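Local coordinates for protein Non-sulfated chondroitin lyase E66 (Autographa californica nucleopolyhedrovirus, PDB 3VSN) that cleaves non-sulfated chondroitin as a lyase of the occlusion-derived virus envelope and is essential for oral infection of the insect host, at residues S325-K330 and Y336-G341; F568-N571 and I576-N579; N582-L587 and V593-N598. All coordinates share one frame; numbering follows the deposited sequence.

Interaction 1: S325-K330 and Y336-G341; sequences SKVLTK and YGSVVG
A beta hairpin in the beta-sandwich part of this lyase joins Val-327 to Lys-330 with Tyr-336 to Val-340, two strands that run antiparallel at 175°. Leu-328 and Val-339 exchange two bonds, Val-339 N reaching Leu-328 O at 2.9 Å; Lys-330 and Gly-337 form the next such pair. Just beyond the end of the second strand, Gly-341 N still holds Lys-326 O at 2.7 Å. Gly-341 suits this place because it has no side chain where Lys-326 CB rests 3.8 Å from its CA.

Thr-329 and Ser-338 face each other as a non-hydrogen-bonded pair, with their hydroxyls together. Ser-338 OG, anti to its own N (chi1 -171°), swings inward to 2.8 Å from Thr-329 OG1 and 3.1 Å from Leu-328 O. Small side chains are consistent with the close approach of the backbones here, CA to CA 4.2 Å between Thr-329 and Ser-338. Thr-329 OG1 is also bonded to Asn-285 O. The methyl Thr-329 CG2 slants across the strand gap to Tyr-336 CE1 at 3.6 Å, while the phenol oxygen bonds to Val-286 O and Val-294 N.

The face carrying Leu-328, Val-339 and Lys-330 packs on another sheet. Branched, apolar Leu-328 and Val-339 suit this buried interface and lie on Ile-428 and Phe-448 of strands 426-434 and 440-449. Lys-330 lays its aliphatic part on Phe-448 and delivers NZ to Asp-450 and Thr-424 O. Within its own four-stranded sheet the hairpin is central: strand 318-322 flanks Val-327 to Lys-330, with a G1 bulge at Lys-326 and Val-327, and strand 367-370 flanks Tyr-336 to Val-340.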
# COMPACT_ATOMS: atom_id res chain seq x y z
N SER A 325 1.18 -7.57 -12.27
CA SER A 325 0.22 -6.69 -11.60
C SER A 325 0.56 -5.21 -11.82
O SER A 325 -0.29 -4.34 -11.61
CB SER A 325 0.17 -7.00 -10.11
OG SER A 325 -0.22 -8.35 -9.89
N LYS A 326 1.80 -4.96 -12.23
CA LYS A 326 2.30 -3.64 -12.66
C LYS A 326 2.56 -2.66 -11.51
O LYS A 326 1.87 -1.64 -11.38
CB LYS A 326 1.42 -3.00 -13.75
CG LYS A 326 0.97 -3.93 -14.88
CD LYS A 326 2.15 -4.61 -15.58
CE LYS A 326 1.67 -5.49 -16.72
NZ LYS A 326 2.80 -6.14 -17.45
N VAL A 327 3.54 -2.98 -10.67
CA VAL A 327 3.98 -2.08 -9.61
C VAL A 327 5.51 -2.06 -9.61
O VAL A 327 6.14 -3.12 -9.63
CB VAL A 327 3.44 -2.48 -8.22
CG1 VAL A 327 3.93 -1.52 -7.14
CG2 VAL A 327 1.92 -2.52 -8.21
N LEU A 328 6.08 -0.86 -9.61
CA LEU A 328 7.52 -0.67 -9.42
C LEU A 328 7.72 0.17 -8.17
O LEU A 328 7.14 1.26 -8.05
CB LEU A 328 8.15 0.02 -10.63
CG LEU A 328 9.60 0.50 -10.50
CD1 LEU A 328 10.57 -0.68 -10.39
CD2 LEU A 328 9.99 1.39 -11.68
N THR A 329 8.54 -0.32 -7.25
CA THR A 329 8.72 0.34 -5.96
C THR A 329 10.19 0.35 -5.57
O THR A 329 10.89 -0.65 -5.71
CB THR A 329 7.88 -0.37 -4.87
OG1 THR A 329 6.49 -0.24 -5.20
CG2 THR A 329 8.13 0.24 -3.49
N LYS A 330 10.66 1.50 -5.10
CA LYS A 330 12.04 1.62 -4.64
C LYS A 330 12.07 2.19 -3.24
O LYS A 330 11.42 3.20 -2.95
CB LYS A 330 12.85 2.50 -5.59
CG LYS A 330 14.28 2.76 -5.13
CD LYS A 330 15.05 3.56 -6.17
CE LYS A 330 16.32 4.17 -5.59
NZ LYS A 330 17.39 3.18 -5.31
N TYR A 336 11.27 6.87 -0.57
CA TYR A 336 10.36 5.84 -1.03
C TYR A 336 9.72 6.37 -2.31
O TYR A 336 9.21 7.49 -2.32
CB TYR A 336 9.28 5.54 0.02
CG TYR A 336 8.10 4.75 -0.50
CD1 TYR A 336 8.12 3.35 -0.51
CD2 TYR A 336 6.96 5.39 -1.00
CE1 TYR A 336 7.04 2.62 -1.00
CE2 TYR A 336 5.89 4.67 -1.49
CZ TYR A 336 5.93 3.29 -1.49
OH TYR A 336 4.86 2.57 -1.98
N GLY A 337 9.77 5.58 -3.37
CA GLY A 337 9.11 5.95 -4.62
C GLY A 337 8.37 4.75 -5.18
O GLY A 337 8.82 3.62 -5.02
N SER A 338 7.23 4.99 -5.83
CA SER A 338 6.47 3.89 -6.43
C SER A 338 5.58 4.36 -7.57
O SER A 338 5.07 5.48 -7.55
CB SER A 338 5.61 3.20 -5.36
OG SER A 338 5.02 2.01 -5.86
N VAL A 339 5.42 3.49 -8.57
CA VAL A 339 4.46 3.73 -9.65
C VAL A 339 3.55 2.51 -9.79
O VAL A 339 4.03 1.38 -9.90
CB VAL A 339 5.14 4.00 -11.02
CG1 VAL A 339 4.09 4.15 -12.12
CG2 VAL A 339 6.00 5.25 -10.96
N VAL A 340 2.24 2.75 -9.76
CA VAL A 340 1.28 1.73 -10.17
C VAL A 340 1.05 1.87 -11.67
O VAL A 340 0.63 2.93 -12.15
CB VAL A 340 -0.06 1.86 -9.40
CG1 VAL A 340 -1.10 0.88 -9.94
CG2 VAL A 340 0.17 1.63 -7.90
N GLY A 341 1.37 0.81 -12.41
CA GLY A 341 1.19 0.78 -13.85
C GLY A 341 -0.25 0.46 -14.22
O GLY A 341 -1.15 0.54 -13.38

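Interaction 2: F568-N571 and I576-N579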
# COMPACT_ATOMS: atom_id res chain seq x y z
N PHE A 568 17.65 11.85 -24.02
CA PHE A 568 17.82 12.06 -25.45
C PHE A 568 16.76 11.32 -26.24
O PHE A 568 16.37 10.21 -25.87
CB PHE A 568 19.20 11.57 -25.91
CG PHE A 568 20.35 12.14 -25.13
CD1 PHE A 568 20.91 13.37 -25.46
CD2 PHE A 568 20.90 11.43 -24.06
CE1 PHE A 568 21.97 13.89 -24.74
CE2 PHE A 568 21.97 11.94 -23.33
CZ PHE A 568 22.51 13.17 -23.68
N ARG A 569 16.29 11.95 -27.31
CA ARG A 569 15.48 11.28 -28.31
C ARG A 569 16.46 10.79 -29.38
O ARG A 569 17.03 11.59 -30.13
CB ARG A 569 14.45 12.24 -28.89
CG ARG A 569 13.55 11.64 -29.96
CD ARG A 569 12.89 12.72 -30.80
NE ARG A 569 12.32 12.18 -32.03
CZ ARG A 569 12.96 12.07 -33.19
NH1 ARG A 569 14.23 12.47 -33.30
NH2 ARG A 569 12.34 11.56 -34.25
N VAL A 570 16.68 9.48 -29.42
CA VAL A 570 17.73 8.91 -30.29
C VAL A 570 17.17 8.48 -31.65
O VAL A 570 16.64 7.38 -31.80
CB VAL A 570 18.49 7.75 -29.60
CG1 VAL A 570 19.62 7.23 -30.50
CG2 VAL A 570 19.05 8.20 -28.26
N ASN A 571 17.29 9.38 -32.63
CA ASN A 571 16.96 9.11 -34.05
C ASN A 571 15.48 8.97 -34.40
O ASN A 571 15.01 9.59 -35.35
CB ASN A 571 17.75 7.90 -34.58
CG ASN A 571 19.24 8.16 -34.67
OD1 ASN A 571 19.67 9.30 -34.81
ND2 ASN A 571 20.03 7.10 -34.61
N ILE A 576 13.74 6.73 -26.35
CA ILE A 576 14.21 7.66 -25.30
C ILE A 576 15.32 7.07 -24.44
O ILE A 576 15.11 6.12 -23.68
CB ILE A 576 13.05 8.11 -24.38
CG1 ILE A 576 11.85 8.63 -25.19
CG2 ILE A 576 13.53 9.15 -23.37
CD1 ILE A 576 12.15 9.79 -26.12
N TYR A 577 16.50 7.67 -24.55
CA TYR A 577 17.69 7.26 -23.81
C TYR A 577 17.93 8.20 -22.63
O TYR A 577 18.04 9.41 -22.81
CB TYR A 577 18.90 7.21 -24.76
CG TYR A 577 20.29 7.16 -24.14
CD1 TYR A 577 20.55 6.41 -22.99
CD2 TYR A 577 21.35 7.83 -24.74
CE1 TYR A 577 21.83 6.36 -22.44
CE2 TYR A 577 22.63 7.79 -24.20
CZ TYR A 577 22.86 7.05 -23.05
OH TYR A 577 24.13 7.01 -22.52
N VAL A 578 17.98 7.63 -21.42
CA VAL A 578 18.29 8.41 -20.22
C VAL A 578 19.65 7.97 -19.66
O VAL A 578 19.86 6.80 -19.36
CB VAL A 578 17.20 8.27 -19.12
CG1 VAL A 578 17.54 9.14 -17.91
CG2 VAL A 578 15.83 8.63 -19.67
N ASN A 579 20.56 8.93 -19.57
CA ASN A 579 21.83 8.69 -18.89
C ASN A 579 21.84 9.50 -17.60
O ASN A 579 21.96 10.72 -17.63
CB ASN A 579 23.02 9.07 -19.80
CG ASN A 579 24.37 8.69 -19.20
OD1 ASN A 579 24.46 8.25 -18.05
ND2 ASN A 579 25.43 8.86 -19.99
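Phe-568 and Tyr-577 are an antiparallel hydrogen-bonded pair, joined by two backbone bonds. Phe-568 N reaches Tyr-577 O at 2.8 Å, distinctly bent at 144°, and Tyr-577 N reaches Phe-568 O at 2.9 Å. The next pair, Arg-569 with Ile-576, is non-hydrogen-bonded, and there Ile-576 CA turns its hydrogen to Phe-568 O at 3.4 Å.

The two aromatic side chains rise from the same face of the sheet and lie alongside one another, pointing the same way. The Phe-568 and Tyr-577 rings meet obliquely, with centroids at 5.6 Å and planes inclined by 32°. Their first torsions differ, Tyr-577 CG lying anti to the backbone N (chi1 164°) and Phe-568 CG beside its own N, yet from facing strands they bring the two CD2 atoms to 3.7 Å. Val-570 completes the patch: its CG2 lies 3.6 Å from Tyr-577 CB, near the plane of the tyrosine ring and at its edge. Broad rings can cover part of each other's carbon surface at the sheet border, although Phe-568 remains exposed.

On the other face Ile-576 turns its flexible tip, CD1, to 4.4 Å from Arg-569 CB, and its bulk is buried against Phe-588 and Leu-456. Arg-569, partly exposed, pairs its guanidinium with Asp-573 of the connecting turn, a place that suits a long charged chain.

This is a beta hairpin at the margin of a seven-stranded antiparallel sheet: strand 566-569 is outermost in it, and strand 575-579 passes the pairing on to strand 584-589.

Interaction 3: N582-L587 and V593-N598; sequences NGVKAL and VMVKEN
Leu-587 and Met-594 share one face of a beta hairpin, strands 584-589 and 592-597, within the seven-stranded antiparallel sheet of the lyase. Met-594 leaves its strand with CG anti to the backbone N (chi1 -178°) and then bends at its last torsion, bringing the methyl CE to 4.2 Å from Leu-587 CB. A long flexible thioether and a branched leucine can both pack against helix 614-623, where they touch Ser-620. Between their backbones, Leu-587 N bonds to Met-594 O at 2.8 Å.

Further along the same face, Lys-585 and Lys-596 form the other hydrogen-bonded pair, with Lys-596 N reaching Lys-585 O at 2.8 Å. Their side chains climb from neighbouring strands and their NZ atoms end 5.1 Å apart; both are salt-bridged to Glu-626, whose carboxylate probably offsets the gathered positive charge. Lysine suits both places, since long aliphatic chains can lie on neighbours such as Tyr-577 and Val-601 while their ends reach Glu-626.

The opposite face carries Val-584, Ala-586, Val-595 and Glu-597. Glu-597, extended beyond CG, passes at a slant over Val-584, so that CG2 of the valine lies 3.9 Å from the carboxylate carbon CD; the two oxygens go on to the hydroxyls of Thr-424 and Thr-422. Ala-586 is small enough for its CB to lie 3.6 Å from Met-594 O.

Ahead of the first strand, Asn-582 OD1 accepts from Val-584 N in an Asx turn, and Gly-583 takes a positive phi (110°) that calls for glycine. Two waters join the segments here: one links Gly-583 O to Lys-596 NZ, while the other donates to Gly-583 O at 2.6 Å and accepts from Asn-598 N at 2.8 Å.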
# COMPACT_ATOMS: atom_id res chain seq x y z
N ASN A 582 25.55 8.55 -13.38
CA ASN A 582 26.11 7.92 -12.19
C ASN A 582 26.37 6.42 -12.39
O ASN A 582 26.64 5.70 -11.42
CB ASN A 582 25.16 8.12 -10.99
CG ASN A 582 23.87 7.33 -11.13
OD1 ASN A 582 23.55 6.82 -12.20
ND2 ASN A 582 23.12 7.21 -10.03
N GLY A 583 26.27 5.96 -13.63
CA GLY A 583 26.42 4.53 -13.94
C GLY A 583 25.12 3.86 -14.37
O GLY A 583 25.14 2.73 -14.86
N VAL A 584 23.99 4.54 -14.18
CA VAL A 584 22.69 4.02 -14.59
C VAL A 584 22.30 4.60 -15.95
O VAL A 584 22.30 5.82 -16.13
CB VAL A 584 21.58 4.37 -13.56
CG1 VAL A 584 20.20 3.97 -14.08
CG2 VAL A 584 21.86 3.71 -12.21
N LYS A 585 21.98 3.72 -16.89
CA LYS A 585 21.42 4.11 -18.18
C LYS A 585 20.09 3.40 -18.36
O LYS A 585 19.92 2.26 -17.93
CB LYS A 585 22.36 3.71 -19.34
CG LYS A 585 23.64 4.54 -19.47
CD LYS A 585 24.44 4.07 -20.68
CE LYS A 585 25.72 4.88 -20.87
NZ LYS A 585 26.36 4.57 -22.19
N ALA A 586 19.13 4.07 -18.99
CA ALA A 586 17.85 3.45 -19.27
C ALA A 586 17.42 3.75 -20.70
O ALA A 586 17.81 4.77 -21.27
CB ALA A 586 16.79 3.92 -18.28
N LEU A 587 16.63 2.85 -21.27
CA LEU A 587 16.08 3.06 -22.59
C LEU A 587 14.60 2.74 -22.59
O LEU A 587 14.19 1.67 -22.16
CB LEU A 587 16.79 2.20 -23.63
CG LEU A 587 16.34 2.46 -25.08
CD1 LEU A 587 16.83 3.82 -25.57
CD2 LEU A 587 16.83 1.35 -25.99
N VAL A 593 11.43 -1.79 -22.62
CA VAL A 593 12.12 -0.94 -21.65
C VAL A 593 13.37 -1.68 -21.18
O VAL A 593 13.37 -2.91 -21.08
CB VAL A 593 11.19 -0.53 -20.47
CG1 VAL A 593 10.87 -1.72 -19.56
CG2 VAL A 593 11.81 0.61 -19.66
N MET A 594 14.43 -0.93 -20.91
CA MET A 594 15.72 -1.50 -20.52
C MET A 594 16.42 -0.62 -19.50
O MET A 594 16.35 0.61 -19.59
CB MET A 594 16.62 -1.66 -21.75
CG MET A 594 17.98 -2.30 -21.46
SD MET A 594 19.28 -1.82 -22.62
CE MET A 594 19.75 -0.25 -21.91
N VAL A 595 17.08 -1.25 -18.53
CA VAL A 595 17.94 -0.55 -17.59
C VAL A 595 19.29 -1.27 -17.53
O VAL A 595 19.33 -2.49 -17.46
CB VAL A 595 17.32 -0.47 -16.18
CG1 VAL A 595 18.28 0.20 -15.19
CG2 VAL A 595 16.01 0.30 -16.22
N LYS A 596 20.37 -0.49 -17.56
CA LYS A 596 21.73 -1.02 -17.45
C LYS A 596 22.44 -0.37 -16.28
O LYS A 596 22.47 0.86 -16.16
CB LYS A 596 22.51 -0.78 -18.75
CG LYS A 596 24.00 -1.10 -18.66
CD LYS A 596 24.69 -0.98 -20.01
CE LYS A 596 26.20 -0.99 -19.85
NZ LYS A 596 26.74 0.31 -19.36
N GLU A 597 23.00 -1.20 -15.41
CA GLU A 597 23.75 -0.72 -14.26
C GLU A 597 24.84 -1.72 -13.92
O GLU A 597 24.58 -2.92 -13.74
CB GLU A 597 22.82 -0.49 -13.06
CG GLU A 597 23.55 -0.05 -11.80
CD GLU A 597 22.63 0.19 -10.62
OE1 GLU A 597 21.50 -0.34 -10.58
OE2 GLU A 597 23.06 0.92 -9.70
N ASN A 598 26.06 -1.20 -13.81
CA ASN A 598 27.26 -2.02 -13.61
C ASN A 598 27.38 -3.04 -14.74
O ASN A 598 27.41 -2.65 -15.91
CB ASN A 598 27.26 -2.65 -12.21
CG ASN A 598 27.21 -1.60 -11.10
OD1 ASN A 598 27.82 -0.54 -11.21
ND2 ASN A 598 26.47 -1.90 -10.04
O HOH W 1 25.06 1.96 -17.63
O HOH W 2 27.22 1.18 -14.58

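Interactions 2 and 3 are successive hairpins of one antiparallel sheet, their centres 12 Å apart. Strands 575-579 and 584-589 are neighbours, and Val-578 O lies 2.8 Å from Ala-586 N, a probable hydrogen bond; across the same seam Tyr-577 packs on Lys-585 and Leu-587. Interaction 1 belongs to a separate four-stranded sheet. Its centre is 18 Å from that of interaction 3, with nearest atoms about 8 Å apart, and 23 Å from that of interaction 2. Thr-424 touches both hairpins 1 and 3: its O accepts from Lys-330 NZ and its OG1 bonds Glu-597 OE2. In interaction 1 the Val-340 side chain is about 12 Å from that of Glu-350, important for activity; interactions 2 and 3 lie away from the active site.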